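Local structure of maleylacetoacetate isomerase (Anaeromyxobacter dehalogenans, 4IGJ) at residues Ala124-Ser129 / Ala164-Ala169; Leu138-Leu143 / Glu153-Phe158; Gln75-Glu80 / Met94-Trp99; Pro192-Ala197 / Leu202-Tyr207. The protein probably catalyses the glutathione-dependent isomerisation of maleylacetoacetate, as a Zeta-class member of the glutathione transferase superfamily. All blocks are in the same frame, centred on the assembly; numbering follows the deposited sequence. Where two conformers were deposited one is given.

In the fold
Along the chain contact 3 comes first, joining strand 78-82 to helix 93-103 in the glutathione-binding N-terminal domain. The other three lie in the helical C-terminal domain: contact 2 is nested inside the loop closed by contact 1, and contact 4 follows both. Contacts 1 and 2 share helix 150-171, their centres about 18 Å apart. Contact 4 leans on the same helix, its centre about 12 Å from that of contact 1 and about 15 Å from that of contact 2. Met94 of contact 3 packs on Ala124 and Glu125 of contact 1, so the two domains meet there, with glutathione-binding residues on both sides. Contacts 1, 2 and 3 also touch the second subunit; contact 4 does not.

Contact 1 of 4, residues Ala124-Ser129 / Ala164-Ala169; sequences AEHVNS and AALETA
The imidazole of His126 meets the methyl CD2 of Leu166 obliquely; the nearest approach is at the root of the ring, CB of His126 to CD2 of Leu166 at 3.9 Å. Leu166 puts its other branch to use as well: CD1 packs on CG2 of Val127 at 3.6 Å, the two side chains crossing at about a right angle. Val127 has CG1 anti to its backbone N (chi1 179°), which sends that methyl off to Gln193 and leaves CG2 for the leucine. One leucine thus straddles two consecutive residues of helix 114-128. That helix ends here with Ser129 N bonded to Glu125 O at 2.8 Å. Val127 also packs on Tyr189 and on Arg38, a glutathione-binding residue, while His126 rests on Gln92 of the second subunit. Helix 114-128 is therefore packed on helix 150-171 on one side and reaches the glutathione site, through Asn128, as in the all-helical C-terminal domain of the glutathione transferase fold.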
loop_
_atom_site.group_PDB
_atom_site.type_symbol
_atom_site.label_atom_id
_atom_site.label_comp_id
_atom_site.label_asym_id
_atom_site.label_seq_id
_atom_site.Cartn_x
_atom_site.Cartn_y
_atom_site.Cartn_z
ATOM N N ALA A 124 4.455 -2.677 6.682
ATOM C CA ALA A 124 3.758 -3.358 5.594
ATOM C C ALA A 124 3.678 -2.474 4.362
ATOM O O ALA A 124 3.944 -2.926 3.240
ATOM C CB ALA A 124 2.365 -3.784 6.040
ATOM N N GLU A 125 3.314 -1.211 4.569
ATOM C CA GLU A 125 3.138 -0.295 3.451
ATOM C C GLU A 125 4.449 0.086 2.760
ATOM O O GLU A 125 4.449 0.326 1.553
ATOM C CB GLU A 125 2.343 0.949 3.868
ATOM C CG GLU A 125 0.875 0.680 4.245
ATOM C CD GLU A 125 -0.025 0.299 3.062
ATOM O OE1 GLU A 125 0.454 0.201 1.907
ATOM O OE2 GLU A 125 -1.243 0.114 3.295
ATOM N N HIS A 126 5.556 0.097 3.498
ATOM C CA HIS A 126 6.865 0.279 2.866
ATOM C C HIS A 126 7.066 -0.733 1.749
ATOM O O HIS A 126 7.651 -0.419 0.712
ATOM C CB HIS A 126 7.989 0.134 3.894
ATOM C CG HIS A 126 8.243 1.373 4.698
ATOM N ND1 HIS A 126 8.490 2.599 4.117
ATOM C CD2 HIS A 126 8.300 1.570 6.036
ATOM C CE1 HIS A 126 8.683 3.499 5.064
ATOM N NE2 HIS A 126 8.572 2.901 6.238
ATOM N N VAL A 127 6.572 -1.949 1.951
ATOM C CA VAL A 127 6.627 -2.957 0.900
ATOM C C VAL A 127 5.465 -2.814 -0.089
ATOM O O VAL A 127 5.670 -2.717 -1.305
ATOM C CB VAL A 127 6.645 -4.371 1.513
ATOM C CG1 VAL A 127 6.683 -5.427 0.424
ATOM C CG2 VAL A 127 7.843 -4.534 2.445
ATOM N N ASN A 128 4.244 -2.789 0.440
ATOM C CA ASN A 128 3.019 -2.780 -0.342
ATOM C C ASN A 128 2.973 -1.652 -1.353
ATOM O O ASN A 128 2.608 -1.852 -2.510
ATOM C CB ASN A 128 1.822 -2.678 0.622
ATOM C CG ASN A 128 0.483 -2.861 -0.068
ATOM O OD1 ASN A 128 -0.436 -2.027 0.068
ATOM N ND2 ASN A 128 0.356 -3.938 -0.802
ATOM N N SER A 129 3.334 -0.453 -0.912
ATOM C CA SER A 129 3.264 0.705 -1.795
ATOM C C SER A 129 4.632 1.281 -2.145
ATOM O O SER A 129 4.774 1.974 -3.144
ATOM C CB SER A 129 2.370 1.791 -1.184
ATOM O OG SER A 129 2.962 2.366 -0.033
ATOM N N ALA A 164 16.514 -0.943 2.633
ATOM C CA ALA A 164 17.333 -0.074 3.473
ATOM C C ALA A 164 16.451 0.658 4.478
ATOM O O ALA A 164 16.776 0.730 5.663
ATOM C CB ALA A 164 18.119 0.913 2.613
ATOM N N ALA A 165 15.329 1.187 3.997
ATOM C CA ALA A 165 14.359 1.856 4.860
ATOM C C ALA A 165 13.774 0.890 5.881
ATOM O O ALA A 165 13.627 1.231 7.056
ATOM C CB ALA A 165 13.249 2.481 4.028
ATOM N N LEU A 166 13.428 -0.312 5.425
ATOM C CA LEU A 166 12.884 -1.331 6.310
ATOM C C LEU A 166 13.874 -1.729 7.390
ATOM O O LEU A 166 13.513 -1.834 8.557
ATOM C CB LEU A 166 12.499 -2.580 5.525
ATOM C CG LEU A 166 11.086 -2.642 4.970
ATOM C CD1 LEU A 166 10.854 -4.007 4.363
ATOM C CD2 LEU A 166 10.068 -2.356 6.075
ATOM N N GLU A 167 15.116 -1.976 6.989
ATOM C CA GLU A 167 16.163 -2.385 7.923
ATOM C C GLU A 167 16.264 -1.421 9.100
ATOM O O GLU A 167 16.398 -1.840 10.247
ATOM C CB GLU A 167 17.504 -2.489 7.191
ATOM C CG GLU A 167 18.729 -2.601 8.098
ATOM C CD GLU A 167 18.866 -3.959 8.765
ATOM O OE1 GLU A 167 18.276 -4.942 8.267
ATOM O OE2 GLU A 167 19.576 -4.047 9.788
ATOM N N THR A 168 16.156 -0.131 8.807
ATOM C CA THR A 168 16.252 0.901 9.833
ATOM C C THR A 168 14.967 1.016 10.647
ATOM O O THR A 168 15.013 1.153 11.871
ATOM C CB THR A 168 16.575 2.255 9.206
ATOM O OG1 THR A 168 17.795 2.148 8.465
ATOM C CG2 THR A 168 16.713 3.335 10.281
ATOM N N ALA A 169 13.827 0.961 9.965
ATOM C CA ALA A 169 12.528 1.049 10.631
ATOM C C ALA A 169 12.244 -0.195 11.465
ATOM O O ALA A 169 11.611 -0.115 12.521
ATOM C CB ALA A 169 11.416 1.278 9.612
#

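Contact 2 of 4, residues Leu138-Leu143 / Glu153-Phe158; sequences LVLRML and EWARFF
CD1 of Leu143 makes a CH-pi contact over the five-membered ring of Trp154, 3.3 Å from its centroid and 10° off the ring normal. The leucine reaches it with CG anti to its carbonyl carbon (chi1 -68°), and its second methyl, CD2, comes to 4.1 Å from Trp154 CE3 at the benzo side. Among the aromatic rings, Phe158 points its CE2 edge at the middle of the opposite face of the indole, and Phe157 turns its CD2 onto a face of Phe158. With an atom on each face, the indole is probably restricted in turning. The apolar contacts belong to CD2 of Leu140, which meets Trp154 CD1 at 4.4 Å and the CB of Ala155 at 4.2 Å. CG1 of Val139 makes a plain van der Waals approach to Trp154 NE1, oblique and 4.0 Å long. NE1 of the buried indole also gives a weak hydrogen bond to Met134 O. Shrinking Trp154 to an alanine is likely to open a gap between Leu143 and Phe158 and leave Met134 O without this donor. The axes of the two short segments come within 10.9 Å at 134°, about midway between antiparallel and perpendicular. Helices 137-146 and 150-171 form a helical hairpin in the C-terminal domain of the transferase fold, and Met142 of the second subunit packs on Trp154, tying the hairpin to the dimer interface.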
loop_
_atom_site.group_PDB
_atom_site.type_symbol
_atom_site.label_atom_id
_atom_site.label_comp_id
_atom_site.label_asym_id
_atom_site.label_seq_id
_atom_site.Cartn_x
_atom_site.Cartn_y
_atom_site.Cartn_z
ATOM N N LEU A 138 4.182 -5.933 -15.044
ATOM C CA LEU A 138 3.935 -4.992 -16.134
ATOM C C LEU A 138 5.005 -3.897 -16.185
ATOM O O LEU A 138 5.478 -3.525 -17.265
ATOM C CB LEU A 138 2.535 -4.384 -16.016
ATOM C CG LEU A 138 2.106 -3.415 -17.120
ATOM C CD1 LEU A 138 2.118 -4.100 -18.483
ATOM C CD2 LEU A 138 0.736 -2.841 -16.822
ATOM N N VAL A 139 5.392 -3.390 -15.019
ATOM C CA VAL A 139 6.426 -2.369 -14.926
ATOM C C VAL A 139 7.729 -2.882 -15.519
ATOM O O VAL A 139 8.330 -2.233 -16.375
ATOM C CB VAL A 139 6.649 -1.948 -13.464
ATOM C CG1 VAL A 139 7.949 -1.174 -13.313
ATOM C CG2 VAL A 139 5.481 -1.116 -12.979
ATOM N N LEU A 140 8.157 -4.053 -15.069
ATOM C CA LEU A 140 9.393 -4.641 -15.560
ATOM C C LEU A 140 9.346 -4.876 -17.068
ATOM O O LEU A 140 10.331 -4.622 -17.765
ATOM C CB LEU A 140 9.697 -5.945 -14.822
ATOM C CG LEU A 140 9.893 -5.830 -13.312
ATOM C CD1 LEU A 140 10.302 -7.182 -12.746
ATOM C CD2 LEU A 140 10.914 -4.743 -12.960
ATOM N N ARG A 141 8.205 -5.345 -17.566
ATOM C CA ARG A 141 8.067 -5.630 -18.992
ATOM C C ARG A 141 8.233 -4.368 -19.824
ATOM O O ARG A 141 8.957 -4.368 -20.821
ATOM C CB ARG A 141 6.726 -6.298 -19.307
ATOM C CG ARG A 141 6.464 -6.408 -20.810
ATOM C CD ARG A 141 5.421 -7.464 -21.160
ATOM N NE ARG A 141 4.168 -7.277 -20.438
ATOM C CZ ARG A 141 3.658 -8.167 -19.595
ATOM N NH1 ARG A 141 4.293 -9.309 -19.376
ATOM N NH2 ARG A 141 2.510 -7.924 -18.974
ATOM N N MET A 142 7.575 -3.289 -19.410
ATOM C CA MET A 142 7.638 -2.042 -20.165
ATOM C C MET A 142 9.038 -1.438 -20.126
ATOM O O MET A 142 9.483 -0.820 -21.093
ATOM C CB MET A 142 6.575 -1.056 -19.682
ATOM C CG MET A 142 5.213 -1.297 -20.304
ATOM S SD MET A 142 3.879 -0.481 -19.419
ATOM C CE MET A 142 4.158 1.231 -19.872
ATOM N N LEU A 143 9.744 -1.643 -19.019
ATOM C CA LEU A 143 11.127 -1.197 -18.908
ATOM C C LEU A 143 12.045 -1.916 -19.898
ATOM O O LEU A 143 12.807 -1.272 -20.618
ATOM C CB LEU A 143 11.649 -1.403 -17.485
ATOM C CG LEU A 143 11.017 -0.510 -16.420
ATOM C CD1 LEU A 143 11.451 -0.973 -15.051
ATOM C CD2 LEU A 143 11.382 0.952 -16.632
ATOM N N GLU A 153 18.117 -4.082 -13.313
ATOM C CA GLU A 153 18.882 -3.051 -12.620
ATOM C C GLU A 153 17.931 -2.158 -11.825
ATOM O O GLU A 153 18.193 -1.828 -10.674
ATOM C CB GLU A 153 19.696 -2.223 -13.629
ATOM C CG GLU A 153 20.651 -1.212 -13.002
ATOM C CD GLU A 153 21.522 -0.501 -14.027
ATOM O OE1 GLU A 153 21.706 -1.038 -15.141
ATOM O OE2 GLU A 153 22.017 0.603 -13.716
ATOM N N TRP A 154 16.819 -1.801 -12.461
ATOM C CA TRP A 154 15.764 -0.997 -11.853
ATOM C C TRP A 154 15.187 -1.689 -10.633
ATOM O O TRP A 154 15.049 -1.075 -9.579
ATOM C CB TRP A 154 14.678 -0.761 -12.905
ATOM C CG TRP A 154 13.388 -0.134 -12.453
ATOM C CD1 TRP A 154 12.354 -0.743 -11.779
ATOM C CD2 TRP A 154 12.952 1.200 -12.732
ATOM N NE1 TRP A 154 11.324 0.151 -11.597
ATOM C CE2 TRP A 154 11.669 1.351 -12.173
ATOM C CE3 TRP A 154 13.533 2.290 -13.392
ATOM C CZ2 TRP A 154 10.956 2.547 -12.255
ATOM C CZ3 TRP A 154 12.828 3.480 -13.463
ATOM C CH2 TRP A 154 11.555 3.600 -12.897
ATOM N N ALA A 155 14.853 -2.968 -10.783
ATOM C CA ALA A 155 14.310 -3.732 -9.669
ATOM C C ALA A 155 15.299 -3.758 -8.506
ATOM O O ALA A 155 14.913 -3.558 -7.357
ATOM C CB ALA A 155 13.949 -5.143 -10.107
ATOM N N ARG A 156 16.575 -4.011 -8.788
ATOM C CA ARG A 156 17.571 -4.011 -7.725
ATOM C C ARG A 156 17.679 -2.650 -7.044
ATOM O O ARG A 156 17.830 -2.573 -5.829
ATOM C CB ARG A 156 18.937 -4.458 -8.249
ATOM C CG ARG A 156 19.072 -5.959 -8.432
ATOM C CD ARG A 156 20.516 -6.348 -8.827
ATOM N NE ARG A 156 20.902 -5.848 -10.141
ATOM C CZ ARG A 156 20.674 -6.495 -11.277
ATOM N NH1 ARG A 156 20.063 -7.673 -11.269
ATOM N NH2 ARG A 156 21.059 -5.965 -12.429
ATOM N N PHE A 157 17.577 -1.577 -7.821
ATOM C CA PHE A 157 17.675 -0.243 -7.248
ATOM C C PHE A 157 16.528 0.034 -6.278
ATOM O O PHE A 157 16.747 0.490 -5.156
ATOM C CB PHE A 157 17.695 0.826 -8.343
ATOM C CG PHE A 157 17.670 2.228 -7.806
ATOM C CD1 PHE A 157 18.838 2.847 -7.386
ATOM C CD2 PHE A 157 16.471 2.922 -7.697
ATOM C CE1 PHE A 157 18.812 4.136 -6.880
ATOM C CE2 PHE A 157 16.439 4.218 -7.193
ATOM C CZ PHE A 157 17.611 4.821 -6.784
ATOM N N PHE A 158 15.306 -0.228 -6.727
ATOM C CA PHE A 158 14.138 0.109 -5.920
ATOM C C PHE A 158 13.920 -0.852 -4.760
ATOM O O PHE A 158 13.487 -0.445 -3.683
ATOM C CB PHE A 158 12.891 0.247 -6.795
ATOM C CG PHE A 158 12.820 1.560 -7.519
ATOM C CD1 PHE A 158 12.496 2.723 -6.828
ATOM C CD2 PHE A 158 13.085 1.643 -8.875
ATOM C CE1 PHE A 158 12.446 3.937 -7.480
ATOM C CE2 PHE A 158 13.031 2.857 -9.536
ATOM C CZ PHE A 158 12.712 4.006 -8.833
#

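Contact 3 of 4, residues Gln75-Glu80 / Met94-Trp99; sequences QVPVLE and MAILEW
Leu79 and Ile96 form the tight part of this contact. CD2 of Leu79 lies 3.8 Å from CG2 of Ile96, and the same methyl reaches CZ3 of Trp99 at 4.0 Å, coming up to the indole obliquely. Leu79 has CG anti to its backbone N (chi1 -175°); this, with chi2 at 62°, brings CD2 against both partners. Ile96 also extends CD1 to Pro77, 4.1 Å from its CG and 4.0 Å from its carbonyl O. Were Ile96 an alanine, Leu79 would lose the CG2 methyl and Pro77 the CD1 methyl, which is likely to open a gap between them and the helix. On the looser side, Val78 turns from the helix to pack on Tyr28, and Gln75, exposed beside the unmodelled loop 64-74, is modelled only to CB. Leu27 and Leu90 of the flanking strands close over the tight side, while the indole of Trp99 meets Trp115 of the second subunit. The cis peptide before Pro77 follows Val76, a glutathione-binding residue, and leads into strand 78-82; this is the cis-proline loop of the thioredoxin-like fold, here with helix 93-103 packed against its sheet.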
loop_
_atom_site.group_PDB
_atom_site.type_symbol
_atom_site.label_atom_id
_atom_site.label_comp_id
_atom_site.label_asym_id
_atom_site.label_seq_id
_atom_site.Cartn_x
_atom_site.Cartn_y
_atom_site.Cartn_z
ATOM N N GLN A 75 -6.941 -11.660 -11.909
ATOM C CA GLN A 75 -6.490 -10.871 -10.766
ATOM C C GLN A 75 -5.978 -11.766 -9.636
ATOM O O GLN A 75 -6.644 -12.721 -9.244
ATOM C CB GLN A 75 -7.609 -9.961 -10.257
ATOM N N VAL A 76 -4.791 -11.452 -9.126
ATOM C CA VAL A 76 -4.167 -12.249 -8.071
ATOM C C VAL A 76 -3.491 -11.353 -7.038
ATOM O O VAL A 76 -2.707 -10.483 -7.400
ATOM C CB VAL A 76 -3.110 -13.198 -8.677
ATOM C CG1 VAL A 76 -2.210 -13.778 -7.600
ATOM C CG2 VAL A 76 -3.782 -14.308 -9.478
ATOM N N PRO A 77 -3.790 -11.554 -5.741
ATOM C CA PRO A 77 -4.694 -12.536 -5.137
ATOM C C PRO A 77 -6.141 -12.060 -5.068
ATOM O O PRO A 77 -6.408 -10.860 -4.981
ATOM C CB PRO A 77 -4.158 -12.647 -3.708
ATOM C CG PRO A 77 -3.699 -11.247 -3.410
ATOM C CD PRO A 77 -3.072 -10.778 -4.713
ATOM N N VAL A 78 -7.061 -13.015 -5.118
ATOM C CA VAL A 78 -8.452 -12.768 -4.762
ATOM C C VAL A 78 -8.820 -13.796 -3.704
ATOM O O VAL A 78 -8.614 -14.994 -3.909
ATOM C CB VAL A 78 -9.381 -12.902 -5.973
ATOM C CG1 VAL A 78 -10.842 -12.754 -5.558
ATOM C CG2 VAL A 78 -9.010 -11.872 -7.025
ATOM N N LEU A 79 -9.345 -13.339 -2.568
ATOM C CA LEU A 79 -9.864 -14.274 -1.580
ATOM C C LEU A 79 -11.373 -14.335 -1.744
ATOM O O LEU A 79 -12.073 -13.361 -1.461
ATOM C CB LEU A 79 -9.490 -13.847 -0.161
ATOM C CG LEU A 79 -9.903 -14.859 0.907
ATOM C CD1 LEU A 79 -9.196 -16.194 0.702
ATOM C CD2 LEU A 79 -9.634 -14.297 2.310
ATOM N N GLU A 80 -11.870 -15.471 -2.236
ATOM C CA GLU A 80 -13.305 -15.672 -2.387
ATOM C C GLU A 80 -13.878 -16.233 -1.095
ATOM O O GLU A 80 -13.427 -17.272 -0.607
ATOM C CB GLU A 80 -13.614 -16.622 -3.548
ATOM C CG GLU A 80 -15.095 -17.004 -3.594
ATOM C CD GLU A 80 -15.486 -17.773 -4.837
ATOM O OE1 GLU A 80 -14.643 -17.920 -5.742
ATOM O OE2 GLU A 80 -16.646 -18.225 -4.900
ATOM N N MET A 94 -3.517 -5.909 1.310
ATOM C CA MET A 94 -3.659 -5.283 2.620
ATOM C C MET A 94 -5.104 -5.284 3.073
ATOM O O MET A 94 -5.381 -5.510 4.249
ATOM C CB MET A 94 -3.095 -3.864 2.640
ATOM C CG MET A 94 -2.914 -3.313 4.059
ATOM S SD MET A 94 -1.502 -4.083 4.870
ATOM C CE MET A 94 -1.547 -3.318 6.495
ATOM N N ALA A 95 -6.033 -5.066 2.145
ATOM C CA ALA A 95 -7.455 -5.101 2.488
ATOM C C ALA A 95 -7.877 -6.507 2.903
ATOM O O ALA A 95 -8.639 -6.674 3.860
ATOM C CB ALA A 95 -8.311 -4.620 1.318
ATOM N N ILE A 96 -7.368 -7.519 2.204
ATOM C CA ILE A 96 -7.658 -8.912 2.534
ATOM C C ILE A 96 -7.110 -9.253 3.913
ATOM O O ILE A 96 -7.813 -9.835 4.748
ATOM C CB ILE A 96 -7.053 -9.876 1.491
ATOM C CG1 ILE A 96 -7.710 -9.670 0.125
ATOM C CG2 ILE A 96 -7.203 -11.334 1.962
ATOM C CD1 ILE A 96 -6.941 -10.338 -1.014
ATOM N N LEU A 97 -5.857 -8.884 4.177
ATOM C CA LEU A 97 -5.257 -9.169 5.479
ATOM C C LEU A 97 -5.953 -8.442 6.627
ATOM O O LEU A 97 -6.124 -9.021 7.705
ATOM C CB LEU A 97 -3.756 -8.864 5.462
ATOM C CG LEU A 97 -2.944 -9.855 4.616
ATOM C CD1 LEU A 97 -1.585 -9.278 4.242
ATOM C CD2 LEU A 97 -2.772 -11.188 5.350
ATOM N N GLU A 98 -6.377 -7.200 6.396
ATOM C CA GLU A 98 -7.112 -6.461 7.426
ATOM C C GLU A 98 -8.462 -7.119 7.689
ATOM O O GLU A 98 -8.929 -7.138 8.833
ATOM C CB GLU A 98 -7.288 -4.987 7.045
ATOM C CG GLU A 98 -5.972 -4.183 6.957
ATOM C CD GLU A 98 -5.567 -3.443 8.228
ATOM O OE1 GLU A 98 -6.159 -3.634 9.316
ATOM O OE2 GLU A 98 -4.605 -2.656 8.127
ATOM N N TRP A 99 -9.082 -7.670 6.647
ATOM C CA TRP A 99 -10.325 -8.422 6.822
ATOM C C TRP A 99 -10.096 -9.682 7.648
ATOM O O TRP A 99 -10.860 -9.972 8.571
ATOM C CB TRP A 99 -10.942 -8.798 5.474
ATOM C CG TRP A 99 -12.219 -9.583 5.642
ATOM C CD1 TRP A 99 -13.467 -9.080 5.860
ATOM C CD2 TRP A 99 -12.362 -11.008 5.616
ATOM N NE1 TRP A 99 -14.380 -10.106 5.981
ATOM C CE2 TRP A 99 -13.723 -11.298 5.820
ATOM C CE3 TRP A 99 -11.469 -12.064 5.426
ATOM C CZ2 TRP A 99 -14.218 -12.608 5.853
ATOM C CZ3 TRP A 99 -11.958 -13.367 5.462
ATOM C CH2 TRP A 99 -13.318 -13.623 5.672
#

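Contact 4 of 4, residues Pro192-Ala197 / Leu202-Tyr207; sequences PQLYNA and LDLEPY. With SO4 (sulfate ion), chain C.
Leu202 N returns to the end of helix 185-199 and donates a hydrogen bond to Ala197 O, 3.0 Å long and 159° at the hydrogen; further on, a type I turn runs from Leu204 to Tyr207. Ala197 is the seat for two leucines. Its CB meets CD2 of Leu204 at 3.8 Å and CD2 of Leu202 at 4.2 Å. Leu204 has CG anti to its carbonyl carbon (chi1 -69°), which swings the branch toward the helix, and its CD2 also touches CD2 of Leu194, one turn back, at 4.2 Å. Asn196 looks elsewhere: its ND2 bonds Gln135 OE1 and makes a weak hydrogen bond of 3.2 Å to O2 of a sulfate, probably from the crystallisation liquor, which Ser34, Gln132 and Gln135 also bind. The loop then passes to helix 208-218, with Tyr207 as N-cap and Arg211 holding the carbonyls of Leu204 and Glu205, while Leu202 and Tyr207 lean on Ile159 and Ala160 of helix 150-171.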
loop_
_atom_site.group_PDB
_atom_site.type_symbol
_atom_site.label_atom_id
_atom_site.label_comp_id
_atom_site.label_asym_id
_atom_site.label_seq_id
_atom_site.Cartn_x
_atom_site.Cartn_y
_atom_site.Cartn_z
ATOM N N PRO A 192 8.113 -12.254 1.536
ATOM C CA PRO A 192 8.076 -12.384 0.076
ATOM C C PRO A 192 8.966 -11.361 -0.634
ATOM O O PRO A 192 9.492 -11.653 -1.714
ATOM C CB PRO A 192 6.595 -12.168 -0.250
ATOM C CG PRO A 192 5.881 -12.615 1.009
ATOM C CD PRO A 192 6.760 -12.068 2.098
ATOM N N GLN A 193 9.155 -10.187 -0.036
ATOM C CA GLN A 193 9.970 -9.162 -0.673
ATOM C C GLN A 193 11.442 -9.563 -0.683
ATOM O O GLN A 193 12.151 -9.296 -1.657
ATOM C CB GLN A 193 9.774 -7.801 0.009
ATOM C CG GLN A 193 10.438 -6.646 -0.744
ATOM C CD GLN A 193 9.878 -6.492 -2.137
ATOM O OE1 GLN A 193 8.759 -6.010 -2.310
ATOM N NE2 GLN A 193 10.636 -6.919 -3.148
ATOM N N LEU A 194 11.897 -10.215 0.385
ATOM C CA LEU A 194 13.283 -10.696 0.438
ATOM C C LEU A 194 13.511 -11.810 -0.579
ATOM O O LEU A 194 14.575 -11.875 -1.193
ATOM C CB LEU A 194 13.647 -11.175 1.842
ATOM C CG LEU A 194 13.746 -10.098 2.912
ATOM C CD1 LEU A 194 13.922 -10.746 4.270
ATOM C CD2 LEU A 194 14.896 -9.143 2.613
ATOM N N TYR A 195 12.515 -12.664 -0.784
ATOM C CA TYR A 195 12.598 -13.679 -1.828
ATOM C C TYR A 195 12.761 -13.007 -3.197
ATOM O O TYR A 195 13.564 -13.448 -4.025
ATOM C CB TYR A 195 11.348 -14.558 -1.781
ATOM C CG TYR A 195 11.146 -15.543 -2.926
ATOM C CD1 TYR A 195 11.426 -16.894 -2.765
ATOM C CD2 TYR A 195 10.604 -15.130 -4.138
ATOM C CE1 TYR A 195 11.202 -17.793 -3.810
ATOM C CE2 TYR A 195 10.389 -16.013 -5.174
ATOM C CZ TYR A 195 10.684 -17.340 -5.005
ATOM O OH TYR A 195 10.450 -18.216 -6.051
ATOM N N ASN A 196 12.021 -11.933 -3.446
ATOM C CA ASN A 196 12.156 -11.237 -4.723
ATOM C C ASN A 196 13.518 -10.560 -4.861
ATOM O O ASN A 196 14.095 -10.550 -5.949
ATOM C CB ASN A 196 11.003 -10.244 -4.925
ATOM C CG ASN A 196 9.716 -10.921 -5.360
ATOM O OD1 ASN A 196 9.628 -12.144 -5.408
ATOM N ND2 ASN A 196 8.701 -10.117 -5.659
ATOM N N ALA A 197 14.036 -10.020 -3.761
ATOM C CA ALA A 197 15.373 -9.436 -3.737
ATOM C C ALA A 197 16.399 -10.463 -4.202
ATOM O O ALA A 197 17.251 -10.159 -5.040
ATOM C CB ALA A 197 15.726 -8.939 -2.348
ATOM N N LEU A 202 19.995 -9.291 -5.738
ATOM C CA LEU A 202 20.391 -8.210 -4.844
ATOM C C LEU A 202 21.130 -8.760 -3.632
ATOM O O LEU A 202 20.668 -9.703 -2.990
ATOM C CB LEU A 202 19.175 -7.404 -4.390
ATOM C CG LEU A 202 19.474 -6.177 -3.534
ATOM C CD1 LEU A 202 20.201 -5.128 -4.361
ATOM C CD2 LEU A 202 18.181 -5.613 -2.934
ATOM N N ASP A 203 22.280 -8.176 -3.315
ATOM C CA ASP A 203 23.032 -8.609 -2.147
ATOM C C ASP A 203 22.356 -8.148 -0.860
ATOM O O ASP A 203 22.087 -6.957 -0.686
ATOM C CB ASP A 203 24.471 -8.098 -2.191
ATOM C CG ASP A 203 25.243 -8.440 -0.929
ATOM O OD1 ASP A 203 25.666 -9.607 -0.789
ATOM O OD2 ASP A 203 25.416 -7.542 -0.078
ATOM N N LEU A 204 22.103 -9.099 0.037
ATOM C CA LEU A 204 21.332 -8.848 1.255
ATOM C C LEU A 204 22.199 -8.594 2.485
ATOM O O LEU A 204 21.680 -8.400 3.588
ATOM C CB LEU A 204 20.387 -10.017 1.541
ATOM C CG LEU A 204 19.210 -10.227 0.591
ATOM C CD1 LEU A 204 18.292 -11.288 1.158
ATOM C CD2 LEU A 204 18.459 -8.921 0.345
ATOM N N GLU A 205 23.516 -8.608 2.302
ATOM C CA GLU A 205 24.439 -8.312 3.400
ATOM C C GLU A 205 24.160 -6.987 4.151
ATOM O O GLU A 205 24.285 -6.945 5.377
ATOM C CB GLU A 205 25.898 -8.405 2.923
ATOM C CG GLU A 205 26.930 -8.252 4.026
ATOM C CD GLU A 205 27.261 -6.802 4.308
ATOM O OE1 GLU A 205 27.156 -5.980 3.373
ATOM O OE2 GLU A 205 27.617 -6.479 5.463
ATOM N N PRO A 206 23.780 -5.905 3.433
ATOM C CA PRO A 206 23.510 -4.649 4.150
ATOM C C PRO A 206 22.261 -4.649 5.036
ATOM O O PRO A 206 22.007 -3.637 5.695
ATOM C CB PRO A 206 23.308 -3.636 3.017
ATOM C CG PRO A 206 24.021 -4.205 1.853
ATOM C CD PRO A 206 23.854 -5.686 1.975
ATOM N N TYR A 207 21.497 -5.739 5.049
ATOM C CA TYR A 207 20.262 -5.789 5.833
ATOM C C TYR A 207 20.278 -6.905 6.879
ATOM O O TYR A 207 19.465 -7.826 6.825
ATOM C CB TYR A 207 19.054 -5.948 4.897
ATOM C CG TYR A 207 19.216 -5.192 3.600
ATOM C CD1 TYR A 207 19.166 -3.804 3.573
ATOM C CD2 TYR A 207 19.444 -5.866 2.403
ATOM C CE1 TYR A 207 19.333 -3.103 2.391
ATOM C CE2 TYR A 207 19.611 -5.176 1.216
ATOM C CZ TYR A 207 19.557 -3.793 1.216
ATOM O OH TYR A 207 19.721 -3.091 0.043
HETATM S S SO4 C . 5.849 -10.059 -7.886
HETATM O O1 SO4 C . 7.194 -10.242 -8.400
HETATM O O2 SO4 C . 5.875 -9.045 -6.837
HETATM O O3 SO4 C . 5.387 -11.332 -7.359
HETATM O O4 SO4 C . 4.970 -9.651 -8.969
#